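Local atomic coordinates of putative dihydrodipicolinate synthase family protein (PDB entry 3QFE), a protein that is of unknown function but belongs to the dihydrodipicolinate synthase family of parallel beta/alpha (TIM) barrel proteins. Residues A32-E35 with R36-A39; T265-A268 with A269-S273; H90-R93 with Q94-H98; N55-A58 with F59-T62; T72-K75 with A76-P79. All coordinates share one frame; numbering follows the deposited sequence.

Interaction 1: A32-E35 with R36-A39; sequences ASQE and RYYA
Q34 lies against one face of the Y38 ring, one helical turn further on, and this pair is the tightly packed part of the contact. The amide NE2 stands 3.2 Å above the ring plane, displaced toward the rim, and the methylene CG reaches CE2 of Y38 at 3.4 Å. Amide and ring planes are inclined at 36°, so this is neither a flat stack nor an upright approach. A bend at chi2 (73°) folds the Q34 chain back along the helix and brings the amide over the ring. Its rotation is fixed from outside: OE1 accepts from the backbone N of F21, while NE2 donates to the carbonyl of V19, so both ends of a buried amide are satisfied. The Y37 ring lies obliquely by NE2 of Q34, its hydroxyl bonded to N223 and its ring meeting F21 edge-to-face.

All of this takes place on helix 31-42, an outer helix of the beta/alpha barrel, whose main-chain bonds run from residue i+4 back to i; Y38 N to Q34 O is 3.0 Å and almost straight at 176°. The first of the four bonds across this turn, R36 N to A32 O, is longer at 3.3 Å and weak.

The opposite character appears on the solvent side, where A32 and R36 are exposed and E35 partly so. The R36 side chain is modelled in two conformers, so its exact course is doubtful. E35 runs out beyond CG, its carboxylate making a long, weak ion pair with K75 of helix 63-77.

Interaction 2: T265-A268 with A269-S273; sequences TKYA and AAIFS
Y267 and I271 meet one turn apart, their side chains slanting across one another instead of running alongside. The methyl CG2 of I271 approaches CZ of Y267 at 4.0 Å, and CD1 of I271 lies 4.0 Å from CE2 of the same ring, so the two branches of the isoleucine meet different parts of the phenol. Chi1 of 59° puts CG1 of I271 between its own backbone N and carbonyl carbon, where it also packs 3.4 Å from Y267 O. The phenol oxygen itself is held by R304.

Helix 262-271, which follows the barrel strands in sequence and packs on helices 31-42 (A269 on Y37) and 297-317 (A268 on M307), ends here. F272 leaves helical geometry and at the same time occupies the N-cap position of helix 273-276. Around this break A268 O receives F272 N at 3.0 Å and, more weakly, I271 N.

The F272 ring turns one face to CG1 of I271, which stands 3.8 Å above its plane and off toward the rim, while ring atom CD2 comes within 3.2 Å of A268 O. The same ring meets F225 with planes at about 45°.

Interaction 3: H90-R93 with Q94-H98; sequences HSTR and QVLEH
One side-chain oxygen, OE1 of Q94, gathers three donors from the residues just before its helix, and this is the striking feature of the turn. The firmest bond comes from S91 N, at 3.0 Å and 156°, with the donor tilted out of the amide plane; H90 N adds a weak bond, as does OG of S91. In return Q94 N donates to S91 OG, weakly at 3.3 Å though nearly straight. S91 and Q94 thus form a capping box, with S91 as N-cap of helix 92-105. A chi1 of 67° sets OG of S91 between its own N and carbonyl carbon, where it can accept from the backbone N of Q94.

R93 and E97, one turn apart, cross obliquely, their guanidinium and carboxylate planes 79° apart. NH1 of R93 is 3.9 Å from OE2 of E97, a long salt bridge of charges alone, since the oxygen lies well out of the guanidinium plane. A water in that plane accepts from NH1; its link to OE2 is too short to be trusted.

T92 and L96 lie side by side, pointing the same way, and pack on helix 124-137 (T92 and V95 on F130, L96 on Q137); the turn opens the helix of the beta-alpha-beta unit between strands 83-86 and 109-112.

Interaction 4: N55-A58 with F59-T62; sequences NAEA and FLLT
L60 N donates to E57 O at 2.9 Å, and L61 N to A58 O at 3.2 Å: successive bonds three residues apart, as in a 3-10 turn. Each donor stands above the plane of its carbonyl, by 51° and 62°, and not on a lone pair. E57 enters the turn with positive phi (56°), after which A58, F59 and L60 follow the 3-10 course; L61 then swings to an extended conformation, leading to T62, the N-cap of helix 63-77. The turn thus lies in the loop that carries the barrel chain from strand 48-51 to that helix.

Among the side chains, E57 and L60 carry the contact. They cross slantwise: CD1 of L60 lies beside the shaft of E57, 3.9 Å from its CB, and reaches OE2 at 3.7 Å. The extended glutamate chain carries its carboxylate past this methyl to K266 and R289. L61 turns back over the start of the turn, its CG 3.6 Å from E57 O and its CD1 3.9 Å from CA of A58. L61 also packs on R66 and L69 of helix 63-77.

The buried carboxylate of E57 is gripped at both oxygens: OE1 forms a salt bridge with K266, and OE2 accepts from the backbone N of R289. With a lysine and a backbone N-H to meet it, the group would probably be stabilised as the charged carboxylate, even though a leucine methyl packs against one of its oxygens.

Interaction 5: T72-K75 with A76-P79; sequences TARK and AVGP
The guanidinium of R74 receives the carbonyl oxygen of G78 at its edge, only 3° out of the plane. NH1 donates to G78 O at 2.9 Å with an angle of 150°. CG2 of V77 approaches the same nitrogen obliquely, at 3.8 Å, and the two side chains cross at about a right angle. Bends at chi2 and chi3 curl the arginine round the end of its own helix, bringing CD as well to 3.6 Å from G78 O.

The helix being closed is 63-77, the crossover between parallel strands 48-51 and 83-86 in a beta-alpha-beta unit of the barrel. G78 is the first residue to leave it, with positive phi, and its N still donates to R74 O at 3.0 Å; V77 N adds a weak bond to that same carbonyl. R74 therefore grips G78 twice, once through the backbone and once through the side chain.

The arginine has further partners: NH1 also donates to F81 O, and NH2 to G106 O and to OD1 of N108.

In the fold
Interaction 2 is the buried one, interactions 1 and 4 are partly buried, and interactions 3 and 5 lie at the surface. Interactions 1 and 5 pack helix 31-42 against helix 63-77, with CD2 of Y38 3.4 Å from CA of A73, while Y37 of interaction 1 also touches S273 of interaction 2. A salt bridge joins interactions 2 and 4: NZ of K266 lies 2.7 Å from OE1 of E57. Interaction 3 meets interaction 4 through H90 and F59. Buried polar groups have specific partners (Q34, E57 with K266), whereas at the surface interaction 3 has a long ion pair and interaction 5 an arginine bonded to backbone carbonyls. Interaction 3 begins a helix, whereas interactions 2 and 5 end one.

Interaction 1: A32-E35 with R36-A39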
loop_
_atom_site.group_PDB
_atom_site.type_symbol
_atom_site.label_atom_id
_atom_site.label_comp_id
_atom_site.label_asym_id
_atom_site.label_seq_id
_atom_site.Cartn_x
_atom_site.Cartn_y
_atom_site.Cartn_z
ATOM N N ALA A 32 -4.411 18.607 7.465
ATOM C CA ALA A 32 -5.353 19.232 6.541
ATOM C C ALA A 32 -5.031 18.811 5.098
ATOM O O ALA A 32 -5.928 18.378 4.356
ATOM C CB ALA A 32 -5.380 20.776 6.702
ATOM N N SER A 33 -3.770 18.913 4.692
ATOM C CA SER A 33 -3.423 18.436 3.365
ATOM C C SER A 33 -3.616 16.926 3.228
ATOM O O SER A 33 -4.154 16.451 2.228
ATOM C CB SER A 33 -2.014 18.855 2.991
ATOM O OG SER A 33 -1.910 20.261 3.146
ATOM N N GLN A 34 -3.188 16.179 4.245
ATOM C CA GLN A 34 -3.308 14.734 4.252
ATOM C C GLN A 34 -4.749 14.273 4.035
ATOM O O GLN A 34 -4.991 13.306 3.311
ATOM C CB GLN A 34 -2.800 14.165 5.592
ATOM C CG GLN A 34 -2.539 12.680 5.533
ATOM C CD GLN A 34 -1.299 12.350 4.732
ATOM O OE1 GLN A 34 -0.182 12.701 5.111
ATOM N NE2 GLN A 34 -1.485 11.696 3.622
ATOM N N GLU A 35 -5.694 14.917 4.705
ATOM C CA GLU A 35 -7.096 14.555 4.538
ATOM C C GLU A 35 -7.590 14.793 3.084
ATOM O O GLU A 35 -8.261 13.923 2.519
ATOM C CB GLU A 35 -7.986 15.299 5.529
ATOM C CG GLU A 35 -9.339 14.629 5.713
ATOM C CD GLU A 35 -10.344 15.502 6.440
ATOM O OE1 GLU A 35 -9.910 16.475 7.069
ATOM O OE2 GLU A 35 -11.570 15.230 6.392
ATOM N N ARG A 36 -7.239 15.948 2.509
ATOM C CA ARG A 36 -7.561 16.267 1.119
ATOM C C ARG A 36 -7.046 15.200 0.189
ATOM O O ARG A 36 -7.746 14.781 -0.735
ATOM C CB ARG A 36 -6.964 17.615 0.691
ATOM C CG ARG A 36 -7.584 18.792 1.377
ATOM C CD ARG A 36 -7.158 20.104 0.751
ATOM N NE ARG A 36 -7.902 21.209 1.354
ATOM C CZ ARG A 36 -7.664 22.491 1.102
ATOM N NH1 ARG A 36 -8.399 23.430 1.695
ATOM N NH2 ARG A 36 -6.695 22.833 0.259
ATOM N N TYR A 37 -5.818 14.753 0.445
ATOM C CA TYR A 37 -5.110 13.827 -0.428
ATOM C C TYR A 37 -5.692 12.418 -0.362
ATOM O O TYR A 37 -5.992 11.828 -1.388
ATOM C CB TYR A 37 -3.622 13.820 -0.070
ATOM C CG TYR A 37 -2.779 12.900 -0.928
ATOM C CD1 TYR A 37 -2.497 13.215 -2.267
ATOM C CD2 TYR A 37 -2.275 11.719 -0.413
ATOM C CE1 TYR A 37 -1.717 12.380 -3.062
ATOM C CE2 TYR A 37 -1.500 10.867 -1.196
ATOM C CZ TYR A 37 -1.223 11.205 -2.526
ATOM O OH TYR A 37 -0.449 10.355 -3.305
ATOM N N TYR A 38 -5.872 11.894 0.849
ATOM C CA TYR A 38 -6.520 10.599 1.045
ATOM C C TYR A 38 -7.915 10.568 0.410
ATOM O O TYR A 38 -8.302 9.566 -0.207
ATOM C CB TYR A 38 -6.700 10.316 2.528
ATOM C CG TYR A 38 -5.475 9.935 3.354
ATOM C CD1 TYR A 38 -4.380 9.309 2.796
ATOM C CD2 TYR A 38 -5.465 10.164 4.726
ATOM C CE1 TYR A 38 -3.290 8.945 3.585
ATOM C CE2 TYR A 38 -4.394 9.788 5.526
ATOM C CZ TYR A 38 -3.313 9.185 4.947
ATOM O OH TYR A 38 -2.258 8.830 5.731
ATOM N N ALA A 39 -8.684 11.650 0.598
ATOM C CA ALA A 39 -10.036 11.721 0.081
ATOM C C ALA A 39 -9.988 11.689 -1.453
ATOM O O ALA A 39 -10.736 10.944 -2.096
ATOM C CB ALA A 39 -10.733 12.948 0.587
#

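Interaction 2: T265-A268 with A269-S273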
loop_
_atom_site.group_PDB
_atom_site.type_symbol
_atom_site.label_atom_id
_atom_site.label_comp_id
_atom_site.label_asym_id
_atom_site.label_seq_id
_atom_site.Cartn_x
_atom_site.Cartn_y
_atom_site.Cartn_z
ATOM N N THR A 265 8.988 8.918 -5.457
ATOM C CA THR A 265 7.551 8.686 -5.411
ATOM C C THR A 265 6.800 9.871 -4.787
ATOM O O THR A 265 5.851 10.369 -5.386
ATOM C CB THR A 265 7.206 7.371 -4.673
ATOM O OG1 THR A 265 7.702 6.275 -5.440
ATOM C CG2 THR A 265 5.665 7.199 -4.498
ATOM N N LYS A 266 7.241 10.335 -3.618
ATOM C CA LYS A 266 6.653 11.539 -2.985
ATOM C C LYS A 266 6.632 12.745 -3.919
ATOM O O LYS A 266 5.633 13.465 -3.975
ATOM C CB LYS A 266 7.364 11.914 -1.684
ATOM C CG LYS A 266 7.277 10.857 -0.594
ATOM C CD LYS A 266 7.759 11.390 0.762
ATOM C CE LYS A 266 6.697 12.285 1.355
ATOM N NZ LYS A 266 6.986 12.727 2.730
ATOM N N TYR A 267 7.717 12.952 -4.664
ATOM C CA TYR A 267 7.831 14.102 -5.561
ATOM C C TYR A 267 6.872 13.963 -6.756
ATOM O O TYR A 267 6.267 14.942 -7.216
ATOM C CB TYR A 267 9.277 14.316 -6.021
ATOM C CG TYR A 267 9.380 15.386 -7.080
ATOM C CD1 TYR A 267 9.340 16.744 -6.737
ATOM C CD2 TYR A 267 9.434 15.050 -8.436
ATOM C CE1 TYR A 267 9.392 17.728 -7.716
ATOM C CE2 TYR A 267 9.472 16.036 -9.415
ATOM C CZ TYR A 267 9.456 17.370 -9.049
ATOM O OH TYR A 267 9.487 18.351 -10.025
ATOM N N ALA A 268 6.721 12.738 -7.254
ATOM C CA ALA A 268 5.796 12.504 -8.367
ATOM C C ALA A 268 4.365 12.789 -7.903
ATOM O O ALA A 268 3.610 13.459 -8.583
ATOM C CB ALA A 268 5.940 11.086 -8.905
ATOM N N ALA A 269 4.015 12.301 -6.721
ATOM C CA ALA A 269 2.704 12.587 -6.142
ATOM C C ALA A 269 2.533 14.091 -5.964
ATOM O O ALA A 269 1.459 14.626 -6.238
ATOM C CB ALA A 269 2.549 11.876 -4.823
ATOM N N ALA A 270 3.603 14.780 -5.552
ATOM C CA ALA A 270 3.528 16.219 -5.341
ATOM C C ALA A 270 3.106 16.933 -6.617
ATOM O O ALA A 270 2.324 17.892 -6.569
ATOM C CB ALA A 270 4.839 16.772 -4.839
ATOM N N ILE A 271 3.614 16.501 -7.768
ATOM C CA ILE A 271 3.373 17.311 -8.949
ATOM C C ILE A 271 2.243 16.804 -9.811
ATOM O O ILE A 271 1.817 17.479 -10.745
ATOM C CB ILE A 271 4.658 17.574 -9.771
ATOM C CG1 ILE A 271 5.300 16.259 -10.228
ATOM C CG2 ILE A 271 5.626 18.481 -8.982
ATOM C CD1 ILE A 271 6.071 16.424 -11.515
ATOM N N PHE A 272 1.750 15.612 -9.498
ATOM C CA PHE A 272 0.634 15.077 -10.244
ATOM C C PHE A 272 -0.613 15.010 -9.382
ATOM O O PHE A 272 -1.415 15.945 -9.398
ATOM C CB PHE A 272 1.001 13.753 -10.912
ATOM C CG PHE A 272 2.092 13.897 -11.935
ATOM C CD1 PHE A 272 1.897 14.697 -13.078
ATOM C CD2 PHE A 272 3.331 13.267 -11.758
ATOM C CE1 PHE A 272 2.924 14.858 -14.044
ATOM C CE2 PHE A 272 4.365 13.407 -12.715
ATOM C CZ PHE A 272 4.163 14.210 -13.861
ATOM N N SER A 273 -0.747 13.951 -8.591
ATOM C CA SER A 273 -1.961 13.735 -7.796
ATOM C C SER A 273 -2.249 14.798 -6.721
ATOM O O SER A 273 -3.401 15.200 -6.552
ATOM C CB SER A 273 -1.916 12.357 -7.140
ATOM O OG SER A 273 -0.823 12.329 -6.256
#

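Interaction 3: H90-R93 with Q94-H98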
loop_
_atom_site.group_PDB
_atom_site.type_symbol
_atom_site.label_atom_id
_atom_site.label_comp_id
_atom_site.label_asym_id
_atom_site.label_seq_id
_atom_site.Cartn_x
_atom_site.Cartn_y
_atom_site.Cartn_z
ATOM N N HIS A 90 9.548 -3.925 15.884
ATOM C CA HIS A 90 10.567 -4.886 16.283
ATOM C C HIS A 90 10.127 -5.973 17.267
ATOM O O HIS A 90 10.567 -7.114 17.158
ATOM C CB HIS A 90 11.806 -4.140 16.771
ATOM C CG HIS A 90 12.361 -3.216 15.736
ATOM N ND1 HIS A 90 13.314 -3.615 14.819
ATOM C CD2 HIS A 90 12.043 -1.935 15.423
ATOM C CE1 HIS A 90 13.586 -2.607 14.007
ATOM N NE2 HIS A 90 12.824 -1.579 14.348
ATOM N N SER A 91 9.269 -5.632 18.221
ATOM C CA SER A 91 8.775 -6.640 19.164
ATOM C C SER A 91 7.263 -6.842 19.053
ATOM O O SER A 91 6.562 -6.006 18.512
ATOM C CB SER A 91 9.140 -6.258 20.594
ATOM O OG SER A 91 8.440 -5.086 20.982
ATOM N N THR A 92 6.786 -7.956 19.579
ATOM C CA THR A 92 5.363 -8.250 19.688
ATOM C C THR A 92 4.622 -7.171 20.477
ATOM O O THR A 92 3.498 -6.806 20.137
ATOM C CB THR A 92 5.178 -9.591 20.379
ATOM O OG1 THR A 92 5.993 -10.563 19.709
ATOM C CG2 THR A 92 3.713 -10.039 20.370
ATOM N N ARG A 93 5.259 -6.639 21.515
ATOM C CA ARG A 93 4.652 -5.601 22.322
ATOM C C ARG A 93 4.354 -4.350 21.485
ATOM O O ARG A 93 3.245 -3.815 21.518
ATOM C CB ARG A 93 5.552 -5.279 23.518
ATOM C CG ARG A 93 5.185 -4.008 24.276
ATOM C CD ARG A 93 4.279 -4.273 25.466
ATOM N NE ARG A 93 4.324 -3.103 26.329
ATOM C CZ ARG A 93 3.441 -2.108 26.301
ATOM N NH1 ARG A 93 2.390 -2.145 25.472
ATOM N NH2 ARG A 93 3.608 -1.073 27.110
ATOM N N GLN A 94 5.337 -3.903 20.713
ATOM C CA GLN A 94 5.157 -2.738 19.848
ATOM C C GLN A 94 4.112 -2.980 18.787
ATOM O O GLN A 94 3.278 -2.119 18.546
ATOM C CB GLN A 94 6.464 -2.365 19.183
ATOM C CG GLN A 94 7.494 -1.769 20.098
ATOM C CD GLN A 94 8.856 -1.811 19.462
ATOM O OE1 GLN A 94 9.134 -2.683 18.619
ATOM N NE2 GLN A 94 9.729 -0.894 19.867
ATOM N N VAL A 95 4.136 -4.156 18.165
ATOM C CA VAL A 95 3.135 -4.509 17.158
ATOM C C VAL A 95 1.715 -4.497 17.723
ATOM O O VAL A 95 0.825 -3.922 17.097
ATOM C CB VAL A 95 3.459 -5.861 16.435
ATOM C CG1 VAL A 95 2.314 -6.272 15.452
ATOM C CG2 VAL A 95 4.793 -5.736 15.668
ATOM N N LEU A 96 1.514 -5.068 18.918
ATOM C CA LEU A 96 0.182 -5.069 19.541
ATOM C C LEU A 96 -0.306 -3.681 19.930
ATOM O O LEU A 96 -1.484 -3.366 19.787
ATOM C CB LEU A 96 0.124 -6.018 20.738
ATOM C CG LEU A 96 0.165 -7.475 20.300
ATOM C CD1 LEU A 96 0.223 -8.347 21.539
ATOM C CD2 LEU A 96 -1.028 -7.856 19.372
ATOM N N GLU A 97 0.598 -2.840 20.413
ATOM C CA GLU A 97 0.246 -1.455 20.694
ATOM C C GLU A 97 -0.204 -0.724 19.403
ATOM O O GLU A 97 -1.277 -0.092 19.389
ATOM C CB GLU A 97 1.420 -0.750 21.387
ATOM C CG GLU A 97 1.229 0.740 21.602
ATOM C CD GLU A 97 2.361 1.347 22.431
ATOM O OE1 GLU A 97 3.378 1.833 21.843
ATOM O OE2 GLU A 97 2.229 1.312 23.667
ATOM N N HIS A 98 0.584 -0.840 18.322
ATOM C CA HIS A 98 0.172 -0.290 17.028
ATOM C C HIS A 98 -1.158 -0.843 16.561
ATOM O O HIS A 98 -2.023 -0.079 16.113
ATOM C CB HIS A 98 1.193 -0.581 15.939
ATOM C CG HIS A 98 2.488 0.136 16.118
ATOM N ND1 HIS A 98 3.644 -0.259 15.485
ATOM C CD2 HIS A 98 2.810 1.230 16.850
ATOM C CE1 HIS A 98 4.625 0.566 15.815
ATOM N NE2 HIS A 98 4.149 1.461 16.662
HETATM O O HOH W 1 0.459 0.326 25.001
#

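Interaction 4: N55-A58 with F59-T62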
loop_
_atom_site.group_PDB
_atom_site.type_symbol
_atom_site.label_atom_id
_atom_site.label_comp_id
_atom_site.label_asym_id
_atom_site.label_seq_id
_atom_site.Cartn_x
_atom_site.Cartn_y
_atom_site.Cartn_z
ATOM N N ASN A 55 5.874 3.248 1.952
ATOM C CA ASN A 55 5.783 4.515 1.225
ATOM C C ASN A 55 5.369 5.725 2.086
ATOM O O ASN A 55 5.616 6.864 1.715
ATOM C CB ASN A 55 4.835 4.372 0.023
ATOM C CG ASN A 55 5.427 3.512 -1.075
ATOM O OD1 ASN A 55 6.267 3.970 -1.855
ATOM N ND2 ASN A 55 5.022 2.242 -1.123
ATOM N N ALA A 56 4.740 5.468 3.227
ATOM C CA ALA A 56 4.250 6.536 4.102
ATOM C C ALA A 56 5.306 6.934 5.118
ATOM O O ALA A 56 5.030 7.773 5.997
ATOM C CB ALA A 56 3.000 6.088 4.829
ATOM N N GLU A 57 6.503 6.327 5.015
ATOM C CA GLU A 57 7.574 6.564 5.976
ATOM C C GLU A 57 7.090 6.255 7.415
ATOM O O GLU A 57 7.404 6.981 8.381
ATOM C CB GLU A 57 8.047 8.023 5.873
ATOM C CG GLU A 57 8.657 8.424 4.524
ATOM C CD GLU A 57 8.803 9.941 4.385
ATOM O OE1 GLU A 57 7.764 10.607 4.194
ATOM O OE2 GLU A 57 9.941 10.476 4.456
ATOM N N ALA A 58 6.309 5.181 7.550
ATOM C CA ALA A 58 5.737 4.811 8.838
ATOM C C ALA A 58 6.816 4.652 9.907
ATOM O O ALA A 58 6.595 4.981 11.076
ATOM C CB ALA A 58 4.920 3.537 8.724
ATOM N N PHE A 59 7.975 4.144 9.522
ATOM C CA PHE A 59 9.025 3.930 10.507
ATOM C C PHE A 59 9.698 5.220 10.995
ATOM O O PHE A 59 10.510 5.170 11.904
ATOM C CB PHE A 59 10.058 2.934 9.993
ATOM C CG PHE A 59 9.773 1.503 10.382
ATOM C CD1 PHE A 59 10.670 0.792 11.198
ATOM C CD2 PHE A 59 8.623 0.846 9.920
ATOM C CE1 PHE A 59 10.422 -0.555 11.547
ATOM C CE2 PHE A 59 8.367 -0.488 10.257
ATOM C CZ PHE A 59 9.261 -1.192 11.076
ATOM N N LEU A 60 9.343 6.358 10.396
ATOM C CA LEU A 60 9.847 7.678 10.791
ATOM C C LEU A 60 8.855 8.442 11.689
ATOM O O LEU A 60 9.096 9.588 12.076
ATOM C CB LEU A 60 10.179 8.516 9.553
ATOM C CG LEU A 60 11.081 7.890 8.483
ATOM C CD1 LEU A 60 11.477 8.922 7.413
ATOM C CD2 LEU A 60 12.320 7.279 9.070
ATOM N N LEU A 61 7.749 7.780 12.002
ATOM C CA LEU A 61 6.636 8.369 12.742
ATOM C C LEU A 61 6.649 7.998 14.223
ATOM O O LEU A 61 7.070 6.895 14.605
ATOM C CB LEU A 61 5.305 7.902 12.150
ATOM C CG LEU A 61 5.038 8.277 10.689
ATOM C CD1 LEU A 61 3.645 7.794 10.317
ATOM C CD2 LEU A 61 5.201 9.779 10.411
ATOM N N THR A 62 6.140 8.890 15.057
ATOM C CA THR A 62 5.930 8.509 16.453
ATOM C C THR A 62 4.640 7.701 16.521
ATOM O O THR A 62 3.831 7.759 15.599
ATOM C CB THR A 62 5.783 9.730 17.352
ATOM O OG1 THR A 62 4.525 10.371 17.050
ATOM C CG2 THR A 62 6.971 10.700 17.152
#

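Interaction 5: T72-K75 with A76-P79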
loop_
_atom_site.group_PDB
_atom_site.type_symbol
_atom_site.label_atom_id
_atom_site.label_comp_id
_atom_site.label_asym_id
_atom_site.label_seq_id
_atom_site.Cartn_x
_atom_site.Cartn_y
_atom_site.Cartn_z
ATOM N N THR A 72 -7.210 10.149 10.449
ATOM C CA THR A 72 -7.366 11.109 9.365
ATOM C C THR A 72 -7.801 10.365 8.085
ATOM O O THR A 72 -8.725 10.822 7.392
ATOM C CB THR A 72 -6.073 11.954 9.184
ATOM O OG1 THR A 72 -5.871 12.741 10.362
ATOM C CG2 THR A 72 -6.152 12.876 7.964
ATOM N N ALA A 73 -7.183 9.210 7.805
ATOM C CA ALA A 73 -7.617 8.379 6.698
ATOM C C ALA A 73 -9.098 8.055 6.822
ATOM O O ALA A 73 -9.867 8.353 5.892
ATOM C CB ALA A 73 -6.772 7.104 6.566
ATOM N N ARG A 74 -9.527 7.511 7.969
ATOM C CA ARG A 74 -10.945 7.135 8.144
ATOM C C ARG A 74 -11.901 8.314 7.897
ATOM O O ARG A 74 -12.927 8.156 7.251
ATOM C CB ARG A 74 -11.187 6.511 9.525
ATOM C CG ARG A 74 -12.664 6.212 9.871
ATOM C CD ARG A 74 -13.256 5.242 8.846
ATOM N NE ARG A 74 -12.556 3.949 8.832
ATOM C CZ ARG A 74 -12.545 3.105 7.797
ATOM N NH1 ARG A 74 -13.178 3.407 6.659
ATOM N NH2 ARG A 74 -11.873 1.946 7.889
ATOM N N LYS A 75 -11.559 9.489 8.417
ATOM C CA LYS A 75 -12.372 10.687 8.219
ATOM C C LYS A 75 -12.418 11.078 6.722
ATOM O O LYS A 75 -13.460 11.479 6.211
ATOM C CB LYS A 75 -11.840 11.833 9.084
ATOM C CG LYS A 75 -12.606 13.134 8.961
ATOM C CD LYS A 75 -12.047 14.241 9.902
ATOM C CE LYS A 75 -12.586 15.647 9.501
ATOM N NZ LYS A 75 -11.842 16.790 10.139
ATOM N N ALA A 76 -11.300 10.930 6.020
ATOM C CA ALA A 76 -11.232 11.311 4.603
ATOM C C ALA A 76 -12.084 10.437 3.700
ATOM O O ALA A 76 -12.583 10.927 2.693
ATOM C CB ALA A 76 -9.783 11.261 4.106
ATOM N N VAL A 77 -12.217 9.145 4.037
ATOM C CA VAL A 77 -12.826 8.165 3.121
ATOM C C VAL A 77 -14.252 7.717 3.533
ATOM O O VAL A 77 -15.001 7.165 2.715
ATOM C CB VAL A 77 -11.893 6.939 2.861
ATOM C CG1 VAL A 77 -10.449 7.394 2.593
ATOM C CG2 VAL A 77 -11.910 5.930 4.043
ATOM N N GLY A 78 -14.625 7.970 4.791
ATOM C CA GLY A 78 -15.932 7.562 5.290
ATOM C C GLY A 78 -15.906 6.133 5.796
ATOM O O GLY A 78 -14.911 5.436 5.614
ATOM N N PRO A 79 -17.018 5.665 6.391
ATOM C CA PRO A 79 -17.022 4.366 7.094
ATOM C C PRO A 79 -17.064 3.119 6.211
ATOM O O PRO A 79 -16.809 2.024 6.715
ATOM C CB PRO A 79 -18.299 4.435 7.947
ATOM C CG PRO A 79 -19.227 5.263 7.128
ATOM C CD PRO A 79 -18.335 6.324 6.446
#